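Local coordinates for protein kinase domain-containing protein (Chaetomium thermophilum, PDB 6Z3U) that probably phosphorylates protein serine and threonine residues with ATP, as the CDK7-type cyclin-dependent kinase subunit of the CDK-activating complex, at residues F117-K122 with G156-F161; M182-V187 with F286-I291; F239-S244 with A254-R259; G313-E318 with L364-K369. All blocks are in the same frame, centred on the assembly; numbering follows the deposited sequence.

Contact 1: residues F117-K122 with G156-F161; sequences FKVAIK and GLISVF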
loop_
_atom_site.group_PDB
_atom_site.type_symbol
_atom_site.label_atom_id
_atom_site.label_comp_id
_atom_site.label_asym_id
_atom_site.label_seq_id
_atom_site.Cartn_x
_atom_site.Cartn_y
_atom_site.Cartn_z
ATOM N N PHE B 117 -11.804 23.643 -13.409
ATOM C CA PHE B 117 -11.491 22.463 -12.607
ATOM C C PHE B 117 -10.370 22.831 -11.642
ATOM O O PHE B 117 -9.210 22.960 -12.047
ATOM C CB PHE B 117 -11.090 21.307 -13.523
ATOM C CG PHE B 117 -10.797 20.006 -12.806
ATOM C CD1 PHE B 117 -10.971 19.873 -11.436
ATOM C CD2 PHE B 117 -10.327 18.915 -13.521
ATOM C CE1 PHE B 117 -10.688 18.677 -10.800
ATOM C CE2 PHE B 117 -10.043 17.720 -12.890
ATOM C CZ PHE B 117 -10.223 17.600 -11.528
ATOM N N LYS B 118 -10.713 22.997 -10.369
ATOM C CA LYS B 118 -9.738 23.371 -9.358
ATOM C C LYS B 118 -9.094 22.132 -8.746
ATOM O O LYS B 118 -9.591 21.010 -8.874
ATOM C CB LYS B 118 -10.390 24.222 -8.266
ATOM C CG LYS B 118 -10.250 25.719 -8.501
ATOM C CD LYS B 118 -10.969 26.156 -9.772
ATOM C CE LYS B 118 -10.675 27.609 -10.112
ATOM N NZ LYS B 118 -9.240 27.820 -10.455
ATOM N N VAL B 119 -7.966 22.353 -8.075
ATOM C CA VAL B 119 -7.154 21.264 -7.548
ATOM C C VAL B 119 -6.289 21.824 -6.431
ATOM O O VAL B 119 -6.002 23.022 -6.389
ATOM C CB VAL B 119 -6.307 20.619 -8.676
ATOM C CG1 VAL B 119 -4.812 20.848 -8.456
ATOM C CG2 VAL B 119 -6.620 19.142 -8.789
ATOM N N ALA B 120 -5.865 20.950 -5.523
ATOM C CA ALA B 120 -4.955 21.305 -4.444
ATOM C C ALA B 120 -3.657 20.540 -4.641
ATOM O O ALA B 120 -3.677 19.326 -4.873
ATOM C CB ALA B 120 -5.561 20.987 -3.077
ATOM N N ILE B 121 -2.537 21.250 -4.558
ATOM C CA ILE B 121 -1.219 20.677 -4.789
ATOM C C ILE B 121 -0.467 20.712 -3.468
ATOM O O ILE B 121 -0.076 21.786 -2.992
ATOM C CB ILE B 121 -0.446 21.434 -5.876
ATOM C CG1 ILE B 121 -1.269 21.523 -7.161
ATOM C CG2 ILE B 121 0.879 20.743 -6.146
ATOM C CD1 ILE B 121 -0.736 22.529 -8.156
ATOM N N LYS B 122 -0.242 19.542 -2.883
ATOM C CA LYS B 122 0.538 19.431 -1.660
ATOM C C LYS B 122 1.991 19.196 -2.050
ATOM O O LYS B 122 2.318 18.170 -2.655
ATOM C CB LYS B 122 0.029 18.297 -0.771
ATOM C CG LYS B 122 0.814 18.147 0.533
ATOM C CD LYS B 122 0.461 16.874 1.296
ATOM C CE LYS B 122 -0.886 16.972 1.980
ATOM N NZ LYS B 122 -1.160 15.755 2.798
ATOM N N GLY B 156 -9.314 12.042 -3.136
ATOM C CA GLY B 156 -8.818 11.522 -4.392
ATOM C C GLY B 156 -7.439 12.068 -4.728
ATOM O O GLY B 156 -7.229 13.280 -4.721
ATOM N N LEU B 157 -6.517 11.159 -5.022
ATOM C CA LEU B 157 -5.184 11.529 -5.498
ATOM C C LEU B 157 -5.257 11.625 -7.017
ATOM O O LEU B 157 -5.297 10.609 -7.716
ATOM C CB LEU B 157 -4.146 10.514 -5.037
ATOM C CG LEU B 157 -2.698 10.806 -5.434
ATOM C CD1 LEU B 157 -2.221 12.112 -4.827
ATOM C CD2 LEU B 157 -1.795 9.669 -5.010
ATOM N N ILE B 158 -5.292 12.855 -7.531
ATOM C CA ILE B 158 -5.486 13.052 -8.964
ATOM C C ILE B 158 -4.226 12.694 -9.739
ATOM O O ILE B 158 -4.295 12.051 -10.795
ATOM C CB ILE B 158 -5.926 14.500 -9.245
ATOM C CG1 ILE B 158 -7.345 14.718 -8.719
ATOM C CG2 ILE B 158 -5.818 14.802 -10.733
ATOM C CD1 ILE B 158 -7.753 16.168 -8.618
ATOM N N SER B 159 -3.061 13.101 -9.242
ATOM C CA SER B 159 -1.815 12.896 -9.968
ATOM C C SER B 159 -0.649 13.064 -9.005
ATOM O O SER B 159 -0.801 13.578 -7.895
ATOM C CB SER B 159 -1.701 13.869 -11.145
ATOM O OG SER B 159 -0.437 13.771 -11.774
ATOM N N VAL B 160 0.524 12.618 -9.452
ATOM C CA VAL B 160 1.769 12.755 -8.704
ATOM C C VAL B 160 2.873 13.112 -9.687
ATOM O O VAL B 160 2.976 12.509 -10.759
ATOM C CB VAL B 160 2.132 11.465 -7.942
ATOM C CG1 VAL B 160 3.439 11.641 -7.181
ATOM C CG2 VAL B 160 1.017 11.080 -6.992
ATOM N N PHE B 161 3.698 14.090 -9.322
ATOM C CA PHE B 161 4.838 14.466 -10.143
ATOM C C PHE B 161 5.945 14.982 -9.237
ATOM O O PHE B 161 5.699 15.433 -8.115
ATOM C CB PHE B 161 4.461 15.530 -11.182
ATOM C CG PHE B 161 3.976 16.822 -10.582
ATOM C CD1 PHE B 161 4.876 17.801 -10.189
ATOM C CD2 PHE B 161 2.622 17.063 -10.418
ATOM C CE1 PHE B 161 4.435 18.989 -9.635
ATOM C CE2 PHE B 161 2.176 18.251 -9.867
ATOM C CZ PHE B 161 3.085 19.214 -9.477
#

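Contact 2: residues M182-V187 with F286-I291; sequences MLIRDV and FAELII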
loop_
_atom_site.group_PDB
_atom_site.type_symbol
_atom_site.label_atom_id
_atom_site.label_comp_id
_atom_site.label_asym_id
_atom_site.label_seq_id
_atom_site.Cartn_x
_atom_site.Cartn_y
_atom_site.Cartn_z
ATOM N N MET B 182 -13.476 21.608 12.911
ATOM C CA MET B 182 -13.784 23.028 13.023
ATOM C C MET B 182 -15.286 23.277 13.084
ATOM O O MET B 182 -15.725 24.237 13.726
ATOM C CB MET B 182 -13.156 23.796 11.860
ATOM C CG MET B 182 -13.572 23.314 10.479
ATOM S SD MET B 182 -12.706 24.170 9.141
ATOM C CE MET B 182 -10.993 24.018 9.655
ATOM N N LEU B 183 -16.088 22.434 12.433
ATOM C CA LEU B 183 -17.532 22.543 12.597
ATOM C C LEU B 183 -17.933 22.217 14.030
ATOM O O LEU B 183 -18.711 22.949 14.655
ATOM C CB LEU B 183 -18.249 21.612 11.620
ATOM C CG LEU B 183 -18.186 21.957 10.132
ATOM C CD1 LEU B 183 -19.175 21.090 9.366
ATOM C CD2 LEU B 183 -18.466 23.424 9.885
ATOM N N ILE B 184 -17.400 21.119 14.571
ATOM C CA ILE B 184 -17.726 20.719 15.937
ATOM C C ILE B 184 -17.277 21.784 16.930
ATOM O O ILE B 184 -17.987 22.090 17.896
ATOM C CB ILE B 184 -17.093 19.349 16.249
ATOM C CG1 ILE B 184 -17.770 18.260 15.409
ATOM C CG2 ILE B 184 -17.197 19.045 17.738
ATOM C CD1 ILE B 184 -17.053 16.927 15.415
ATOM N N ARG B 185 -16.091 22.362 16.719
ATOM C CA ARG B 185 -15.590 23.361 17.656
ATOM C C ARG B 185 -16.371 24.666 17.568
ATOM O O ARG B 185 -16.443 25.409 18.554
ATOM C CB ARG B 185 -14.105 23.633 17.404
ATOM C CG ARG B 185 -13.167 22.495 17.784
ATOM C CD ARG B 185 -11.710 22.903 17.590
ATOM N NE ARG B 185 -11.223 23.749 18.678
ATOM C CZ ARG B 185 -10.364 23.359 19.620
ATOM N NH1 ARG B 185 -9.995 24.215 20.564
ATOM N NH2 ARG B 185 -9.862 22.131 19.619
ATOM N N ASP B 186 -16.963 24.965 16.409
ATOM C CA ASP B 186 -17.650 26.241 16.190
ATOM C C ASP B 186 -19.038 26.184 16.829
ATOM O O ASP B 186 -20.077 26.146 16.166
ATOM C CB ASP B 186 -17.730 26.551 14.700
ATOM C CG ASP B 186 -18.063 28.007 14.419
ATOM O OD1 ASP B 186 -17.764 28.476 13.296
ATOM O OD2 ASP B 186 -18.579 28.690 15.334
ATOM N N VAL B 187 -19.038 26.187 18.164
ATOM C CA VAL B 187 -20.285 26.077 18.906
ATOM C C VAL B 187 -21.106 27.354 18.822
ATOM O O VAL B 187 -22.328 27.316 18.999
ATOM C CB VAL B 187 -19.993 25.724 20.377
ATOM C CG1 VAL B 187 -21.270 25.745 21.199
ATOM C CG2 VAL B 187 -19.317 24.368 20.472
ATOM N N PHE B 286 -18.033 9.364 16.571
ATOM C CA PHE B 286 -19.480 9.362 16.750
ATOM C C PHE B 286 -19.852 10.016 18.074
ATOM O O PHE B 286 -20.697 10.918 18.121
ATOM C CB PHE B 286 -19.999 7.924 16.688
ATOM C CG PHE B 286 -21.493 7.805 16.544
ATOM C CD1 PHE B 286 -22.300 8.921 16.417
ATOM C CD2 PHE B 286 -22.089 6.554 16.554
ATOM C CE1 PHE B 286 -23.671 8.793 16.293
ATOM C CE2 PHE B 286 -23.459 6.420 16.430
ATOM C CZ PHE B 286 -24.250 7.541 16.301
ATOM N N ALA B 287 -19.211 9.586 19.161
ATOM C CA ALA B 287 -19.519 10.154 20.469
ATOM C C ALA B 287 -19.178 11.634 20.518
ATOM O O ALA B 287 -19.928 12.430 21.094
ATOM C CB ALA B 287 -18.766 9.397 21.563
ATOM N N GLU B 288 -18.042 12.022 19.935
ATOM C CA GLU B 288 -17.657 13.429 19.938
ATOM C C GLU B 288 -18.654 14.290 19.174
ATOM O O GLU B 288 -18.878 15.450 19.538
ATOM C CB GLU B 288 -16.261 13.592 19.342
ATOM C CG GLU B 288 -15.791 15.027 19.278
ATOM C CD GLU B 288 -14.297 15.125 19.084
ATOM O OE1 GLU B 288 -13.800 16.243 18.827
ATOM O OE2 GLU B 288 -13.618 14.078 19.191
ATOM N N LEU B 289 -19.250 13.752 18.107
ATOM C CA LEU B 289 -20.251 14.513 17.365
ATOM C C LEU B 289 -21.479 14.785 18.221
ATOM O O LEU B 289 -22.068 15.870 18.149
ATOM C CB LEU B 289 -20.641 13.764 16.094
ATOM C CG LEU B 289 -19.690 13.949 14.912
ATOM C CD1 LEU B 289 -19.897 12.851 13.883
ATOM C CD2 LEU B 289 -19.893 15.318 14.285
ATOM N N ILE B 290 -21.875 13.815 19.049
ATOM C CA ILE B 290 -23.119 13.939 19.799
ATOM C C ILE B 290 -22.985 14.980 20.904
ATOM O O ILE B 290 -23.896 15.788 21.124
ATOM C CB ILE B 290 -23.538 12.568 20.363
ATOM C CG1 ILE B 290 -23.918 11.622 19.220
ATOM C CG2 ILE B 290 -24.693 12.735 21.334
ATOM C CD1 ILE B 290 -24.078 10.180 19.638
ATOM N N ILE B 291 -21.861 14.977 21.624
ATOM C CA ILE B 291 -21.652 15.921 22.715
ATOM C C ILE B 291 -20.807 17.121 22.303
ATOM O O ILE B 291 -20.549 18.001 23.136
ATOM C CB ILE B 291 -21.019 15.224 23.937
ATOM C CG1 ILE B 291 -19.635 14.668 23.601
ATOM C CG2 ILE B 291 -21.915 14.098 24.415
ATOM C CD1 ILE B 291 -18.807 14.330 24.826
#

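Contact 3: residues F239-S244 with A254-R259; sequences FGLARS and ANVITR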
loop_
_atom_site.group_PDB
_atom_site.type_symbol
_atom_site.label_atom_id
_atom_site.label_comp_id
_atom_site.label_asym_id
_atom_site.label_seq_id
_atom_site.Cartn_x
_atom_site.Cartn_y
_atom_site.Cartn_z
ATOM N N PHE B 239 -3.470 9.737 5.570
ATOM C CA PHE B 239 -3.110 8.324 5.560
ATOM C C PHE B 239 -1.657 8.094 5.961
ATOM O O PHE B 239 -1.096 7.035 5.664
ATOM C CB PHE B 239 -3.382 7.724 4.178
ATOM C CG PHE B 239 -4.800 7.268 3.983
ATOM C CD1 PHE B 239 -5.801 8.170 3.666
ATOM C CD2 PHE B 239 -5.128 5.927 4.099
ATOM C CE1 PHE B 239 -7.103 7.746 3.486
ATOM C CE2 PHE B 239 -6.428 5.500 3.917
ATOM C CZ PHE B 239 -7.416 6.409 3.611
ATOM N N GLY B 240 -1.045 9.055 6.651
ATOM C CA GLY B 240 0.362 8.956 6.993
ATOM C C GLY B 240 0.702 7.844 7.961
ATOM O O GLY B 240 1.885 7.524 8.113
ATOM N N LEU B 241 -0.298 7.244 8.603
ATOM C CA LEU B 241 -0.078 6.143 9.533
ATOM C C LEU B 241 -0.703 4.842 9.045
ATOM O O LEU B 241 -0.698 3.849 9.783
ATOM C CB LEU B 241 -0.626 6.498 10.918
ATOM C CG LEU B 241 0.223 7.440 11.772
ATOM C CD1 LEU B 241 -0.410 7.629 13.135
ATOM C CD2 LEU B 241 1.632 6.908 11.928
ATOM N N ALA B 242 -1.213 4.814 7.819
ATOM C CA ALA B 242 -1.930 3.649 7.329
ATOM C C ALA B 242 -0.982 2.470 7.138
ATOM O O ALA B 242 0.241 2.623 7.055
ATOM C CB ALA B 242 -2.628 3.970 6.008
ATOM N N ARG B 243 -1.569 1.276 7.071
ATOM C CA ARG B 243 -0.799 0.067 6.820
ATOM C C ARG B 243 -1.728 -1.019 6.301
ATOM O O ARG B 243 -2.898 -1.092 6.688
ATOM C CB ARG B 243 -0.094 -0.412 8.097
ATOM C CG ARG B 243 0.980 -1.464 7.873
ATOM C CD ARG B 243 0.955 -2.524 8.961
ATOM N NE ARG B 243 2.180 -3.321 8.981
ATOM C CZ ARG B 243 2.441 -4.323 8.144
ATOM N NH1 ARG B 243 1.564 -4.659 7.207
ATOM N NH2 ARG B 243 3.585 -4.988 8.243
ATOM N N SER B 244 -1.193 -1.861 5.421
ATOM C CA SER B 244 -1.946 -2.993 4.907
ATOM C C SER B 244 -2.139 -4.035 6.002
ATOM O O SER B 244 -1.332 -4.152 6.929
ATOM C CB SER B 244 -1.227 -3.624 3.716
ATOM O OG SER B 244 -1.183 -2.738 2.611
ATOM N N ALA B 254 2.136 -0.643 18.278
ATOM C CA ALA B 254 1.074 -0.253 19.191
ATOM C C ALA B 254 0.937 1.257 19.311
ATOM O O ALA B 254 -0.024 1.732 19.929
ATOM C CB ALA B 254 1.329 -0.849 20.576
ATOM N N ASN B 255 1.871 2.011 18.737
ATOM C CA ASN B 255 1.873 3.469 18.828
ATOM C C ASN B 255 1.290 4.061 17.546
ATOM O O ASN B 255 1.990 4.613 16.697
ATOM C CB ASN B 255 3.292 3.974 19.085
ATOM C CG ASN B 255 3.341 5.462 19.376
ATOM O OD1 ASN B 255 2.354 6.057 19.810
ATOM N ND2 ASN B 255 4.498 6.070 19.139
ATOM N N VAL B 256 -0.028 3.921 17.414
ATOM C CA VAL B 256 -0.781 4.512 16.315
ATOM C C VAL B 256 -2.100 5.040 16.867
ATOM O O VAL B 256 -2.515 4.703 17.977
ATOM C CB VAL B 256 -1.035 3.511 15.166
ATOM C CG1 VAL B 256 0.215 3.345 14.319
ATOM C CG2 VAL B 256 -1.488 2.173 15.715
ATOM N N ILE B 257 -2.765 5.870 16.066
ATOM C CA ILE B 257 -4.030 6.491 16.444
ATOM C C ILE B 257 -3.789 7.498 17.560
ATOM O O ILE B 257 -3.160 7.181 18.576
ATOM C CB ILE B 257 -5.075 5.450 16.888
ATOM C CG1 ILE B 257 -5.167 4.301 15.885
ATOM C CG2 ILE B 257 -6.438 6.105 17.034
ATOM C CD1 ILE B 257 -6.129 3.203 16.304
ATOM N N THR B 258 -4.303 8.712 17.386
ATOM C CA THR B 258 -4.210 9.716 18.437
ATOM C C THR B 258 -4.794 9.165 19.735
ATOM O O THR B 258 -5.766 8.406 19.724
ATOM C CB THR B 258 -4.938 10.990 18.013
ATOM O OG1 THR B 258 -4.401 11.455 16.768
ATOM C CG2 THR B 258 -4.771 12.077 19.067
ATOM N N ARG B 259 -4.184 9.553 20.859
ATOM C CA ARG B 259 -4.530 8.954 22.146
ATOM C C ARG B 259 -6.035 8.941 22.377
ATOM O O ARG B 259 -6.622 7.891 22.661
ATOM C CB ARG B 259 -3.834 9.713 23.280
ATOM C CG ARG B 259 -3.975 9.037 24.636
ATOM C CD ARG B 259 -3.365 9.858 25.763
ATOM N NE ARG B 259 -1.976 10.230 25.501
ATOM C CZ ARG B 259 -1.570 11.447 25.143
ATOM N NH1 ARG B 259 -0.281 11.669 24.930
ATOM N NH2 ARG B 259 -2.436 12.443 25.003
#

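Contact 4: residues G313-E318 with L364-K369; sequences GTPTEE and LQLDPK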
loop_
_atom_site.group_PDB
_atom_site.type_symbol
_atom_site.label_atom_id
_atom_site.label_comp_id
_atom_site.label_asym_id
_atom_site.label_seq_id
_atom_site.Cartn_x
_atom_site.Cartn_y
_atom_site.Cartn_z
ATOM N N GLY B 313 -15.946 0.940 30.907
ATOM C CA GLY B 313 -15.898 -0.211 31.788
ATOM C C GLY B 313 -14.478 -0.729 31.920
ATOM O O GLY B 313 -13.634 -0.575 31.043
ATOM N N THR B 314 -14.206 -1.357 33.057
ATOM C CA THR B 314 -12.882 -1.912 33.309
ATOM C C THR B 314 -12.721 -3.217 32.537
ATOM O O THR B 314 -13.487 -4.158 32.770
ATOM C CB THR B 314 -12.676 -2.158 34.801
ATOM O OG1 THR B 314 -12.663 -0.909 35.505
ATOM C CG2 THR B 314 -11.361 -2.883 35.047
ATOM N N PRO B 315 -11.772 -3.313 31.603
ATOM C CA PRO B 315 -11.528 -4.603 30.939
ATOM C C PRO B 315 -10.960 -5.616 31.922
ATOM O O PRO B 315 -10.050 -5.308 32.695
ATOM C CB PRO B 315 -10.526 -4.258 29.831
ATOM C CG PRO B 315 -9.867 -3.003 30.288
ATOM C CD PRO B 315 -10.911 -2.245 31.062
ATOM N N THR B 316 -11.506 -6.830 31.889
ATOM C CA THR B 316 -11.090 -7.896 32.788
ATOM C C THR B 316 -10.995 -9.202 32.011
ATOM O O THR B 316 -11.448 -9.306 30.868
ATOM C CB THR B 316 -12.063 -8.061 33.958
ATOM O OG1 THR B 316 -13.309 -8.574 33.469
ATOM C CG2 THR B 316 -12.296 -6.728 34.646
ATOM N N GLU B 317 -10.395 -10.208 32.653
ATOM C CA GLU B 317 -10.331 -11.539 32.062
ATOM C C GLU B 317 -11.714 -12.127 31.809
ATOM O O GLU B 317 -11.843 -13.052 30.999
ATOM C CB GLU B 317 -9.538 -12.478 32.971
ATOM C CG GLU B 317 -8.048 -12.202 32.999
ATOM C CD GLU B 317 -7.362 -12.603 31.708
ATOM O OE1 GLU B 317 -6.593 -11.782 31.160
ATOM O OE2 GLU B 317 -7.602 -13.733 31.235
ATOM N N GLU B 318 -12.745 -11.623 32.489
ATOM C CA GLU B 318 -14.095 -12.145 32.302
ATOM C C GLU B 318 -14.697 -11.668 30.986
ATOM O O GLU B 318 -15.232 -12.470 30.211
ATOM C CB GLU B 318 -14.983 -11.724 33.477
ATOM C CG GLU B 318 -14.718 -12.487 34.769
ATOM C CD GLU B 318 -13.292 -12.329 35.267
ATOM O OE1 GLU B 318 -12.658 -13.356 35.592
ATOM O OE2 GLU B 318 -12.801 -11.180 35.318
ATOM N N LEU B 364 -17.872 0.600 20.690
ATOM C CA LEU B 364 -17.027 0.802 21.861
ATOM C C LEU B 364 -17.016 -0.433 22.756
ATOM O O LEU B 364 -17.051 -0.333 23.984
ATOM C CB LEU B 364 -17.485 2.028 22.646
ATOM C CG LEU B 364 -17.548 3.326 21.840
ATOM C CD1 LEU B 364 -17.908 4.504 22.741
ATOM C CD2 LEU B 364 -16.237 3.585 21.112
ATOM N N GLN B 365 -16.974 -1.613 22.145
ATOM C CA GLN B 365 -16.775 -2.846 22.891
ATOM C C GLN B 365 -15.303 -2.988 23.249
ATOM O O GLN B 365 -14.427 -2.810 22.397
ATOM C CB GLN B 365 -17.243 -4.051 22.078
ATOM C CG GLN B 365 -18.739 -4.071 21.815
ATOM C CD GLN B 365 -19.543 -4.156 23.094
ATOM O OE1 GLN B 365 -19.520 -5.171 23.791
ATOM N NE2 GLN B 365 -20.250 -3.082 23.418
ATOM N N LEU B 366 -15.034 -3.320 24.512
ATOM C CA LEU B 366 -13.654 -3.413 24.973
ATOM C C LEU B 366 -12.892 -4.487 24.207
ATOM O O LEU B 366 -11.825 -4.224 23.640
ATOM C CB LEU B 366 -13.632 -3.693 26.474
ATOM C CG LEU B 366 -14.259 -2.590 27.329
ATOM C CD1 LEU B 366 -14.497 -3.077 28.744
ATOM C CD2 LEU B 366 -13.374 -1.354 27.329
ATOM N N ASP B 367 -13.426 -5.698 24.173
ATOM C CA ASP B 367 -12.776 -6.781 23.446
ATOM C C ASP B 367 -12.966 -6.560 21.951
ATOM O O ASP B 367 -14.108 -6.578 21.475
ATOM C CB ASP B 367 -13.360 -8.120 23.876
ATOM C CG ASP B 367 -12.559 -9.295 23.365
ATOM O OD1 ASP B 367 -11.717 -9.103 22.465
ATOM O OD2 ASP B 367 -12.767 -10.416 23.876
ATOM N N PRO B 368 -11.899 -6.347 21.174
ATOM C CA PRO B 368 -12.088 -6.070 19.739
ATOM C C PRO B 368 -12.773 -7.194 18.989
ATOM O O PRO B 368 -13.318 -6.951 17.904
ATOM C CB PRO B 368 -10.659 -5.840 19.228
ATOM C CG PRO B 368 -9.777 -6.501 20.224
ATOM C CD PRO B 368 -10.473 -6.382 21.546
ATOM N N LYS B 369 -12.757 -8.416 19.524
ATOM C CA LYS B 369 -13.403 -9.531 18.841
ATOM C C LYS B 369 -14.918 -9.363 18.793
ATOM O O LYS B 369 -15.549 -9.748 17.802
ATOM C CB LYS B 369 -13.028 -10.842 19.531
ATOM C CG LYS B 369 -11.540 -11.162 19.463
ATOM C CD LYS B 369 -11.190 -12.406 20.261
ATOM C CE LYS B 369 -11.168 -12.130 21.760
ATOM N NZ LYS B 369 -11.003 -13.375 22.575
#

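Contact 1: residues F117-K122 with G156-F161
Apolar packing accounts for the whole contact between Phe117-Lys122 and Gly156-Phe161, and Ile158 receives most of it. Its CD1 methyl points back at the first segment and lies 4.1 Å from CZ of Phe117, the two side chains arriving from opposite directions. Phe117 sends its ring across because CG stands anti to the backbone N (chi1 -178°). Val119 presents CG2 to the same Ile158 methyl, although the modelled separation of these carbons is doubtful. Farther along, CG2 of Ile121 meets the Phe161 ring at CZ, 4.3 Å away.

The backbones themselves are not paired. The CA atoms of Val119 and Ile158 are 8.5 Å apart because strand 168-172 runs between the two segments, antiparallel to both, in the five-stranded sheet of the kinase N-lobe. Val119 and Phe161 also rest on Val171 of that middle strand. Ile158 and Ser159 both face Val171, forming a classic beta bulge in strand 157-162.

Polar interactions lead outward from the pair. Lys122, predicted to bind ATP, makes a salt bridge through NZ with Glu141 of helix 136-148, the lysine-glutamate pair familiar from active protein kinases. Ser159 OG is hydrogen-bonded to Glu88, and Val160 packs on Phe181 of the cyclin chain.

With carbon alone meeting across the middle strand, cohesion here depends on shape and burial and not on directional bonds. The aliphatic and aromatic groups form one layer over a face of the sheet, while the charged Lys122 is directed to a separate partner.

Contact 2: residues M182-V187 with F286-I291
Ile184 and Leu289 bring the two backbones closest, with their CA atoms 6.9 Å apart. Ile184 is in the short helix 180-185 and Leu289 near the end of helix 276-291; by their place in the kinase fold these are helices αD and αF of the C-lobe. The first helix is finishing here: Asp186 leaves helical geometry and becomes the centre of an inverse gamma turn, with Val187 N bonded to Arg185 O at 2.7 Å. Helix 276-291 remains regular through the contact.

The side chains meet almost entirely through Ile184, which points at the longer helix and is buried. Its CD1 lies 3.5 Å from CD2 of Leu289 and 4.0 Å from CG of the same leucine. CG1 touches that CD2 as well, so one leucine methyl sits against the whole outer branch of the isoleucine. The two side chains cross at about a right angle. In Ile184 CG1 is beside the backbone N (chi1 -68°), which leaves CG2 beside the carbonyl carbon; this second branch reaches within 4.4 Å of Glu288 O. The carboxylate of Glu288 is engaged elsewhere, through OE2 to Tyr261 OH.

Arg292 follows at the end of helix 276-291 and bonds through NE to Ile184 O, with a weaker bond from NH1 to Leu183 O. Leu183 and Leu289 both pack on Trp200 of helix 194-213. Side-chain packing across the seam is thus hydrocarbon, centred on Ile184 and Leu289, with one isoleucine methyl also bordering the Glu288 carbonyl oxygen, while a guanidinium group just beyond satisfies carbonyls in the last turn of helix 180-185.

Contact 3: residues F239-S244 with A254-R259
A small, buried, largely apolar contact joins Leu241, just after the DFG motif, to Val256 and Ile257 near the far end of the kinase activation segment. Leu241 does the reaching: its CD1 lies 4.2 Å from the backbone N of Ile257 and 4.5 Å from CG1 of Val256. The methyl therefore rests on a peptide as much as on a side chain. CG beside the backbone N (chi1 -78°) directs the leucine there, from a type I turn spanning Phe239 to Ala242 and closed by Ala242 N to Phe239 O at 3.1 Å.

Ile257 turns its own side chain away. Its positive phi (69°, with psi 130°) recalls the strained residue at the equivalent place in active CDKs, where it helps shape the pocket for the substrate residue after the phosphorylated one. Next to it, Thr258 OG1 is hydrogen-bonded to Asp220, the predicted proton acceptor, and Leu241 itself packs near that aspartate.

Around the contact, Val256 and Ile257 lie on Leu266 of helix 264-267, Phe239 packs on Leu145 and Leu148 of helix 136-148, and strand 243-244 pairs with strand 216-217.

Contact 4: residues G313-E318 with L364-K369
Asp367, directly after the Leu366 that carries the contact, takes the shortest firm polar bond in the two segments: Lys369 N to Asp367 OD1, 3.2 Å and nearly straight at 167°. This is an Asx turn, and the N-H approaches from above the carboxylate plane. Lys369 NZ adds a long salt bridge to the other oxygen, OD2, so backbone and side chain of one lysine meet the same carboxylate. The turn belongs to the loop between helices 353-363 and 374-378 of the kinase C-lobe, whose Leu366 packs against the loop that follows helix 301-311. In the latter loop Thr316 OG1 accepts from Glu318 N, forming an ST turn.

Across the contact everything converges on Leu366, which is buried and points at the other segment. Its CD1 lies 3.5 Å from the carbonyl oxygen of Gly313, and CD2 is 3.8 Å from that same oxygen, so both methyls embrace one peptide carbonyl. Gly313 ends helix 301-311 with phi 146° and psi 153°, backbone angles that would jam a beta carbon against the preceding carbonyl.

Arg371 satisfies the backbone of the second loop, bonding through NE to Gln365 O and through NH2 to Leu366 O. Trp320 packs on Pro315, Asp367 and Pro368, tying the loops together. Pro368 and Lys369 also touch Gly39 and Ile37 of the RING-type domain-containing chain, so this corner borders a partner subunit. Past the glycine, the same Leu366 CD1 methyl also meets the proline, with Pro315 CB 4.3 Å away.

Overall arrangement
Contact 1 belongs to the N-lobe sheet, whereas contacts 2, 3 and 4 lie in the C-lobe. Contact 1 closes first along the chain; contact 3 is nested within the loop closed by contact 2, and contact 4 follows. Centres of contacts 1 and 4 are about 42 Å apart, on opposite sides of the chain's centre. Helix 136-148 bridges contacts 1 and 3, since its Glu141 binds both Lys122 and the backbone of Phe239. Helix 276-291 carries part of contact 2 and packs against Leu364 and Pro368 of contact 4. One helix thus ties the N-lobe sheet to the activation segment and the other ties two C-lobe contacts together, with cyclin bordering contacts 1 and 3 and the RING-type chain bordering contact 4.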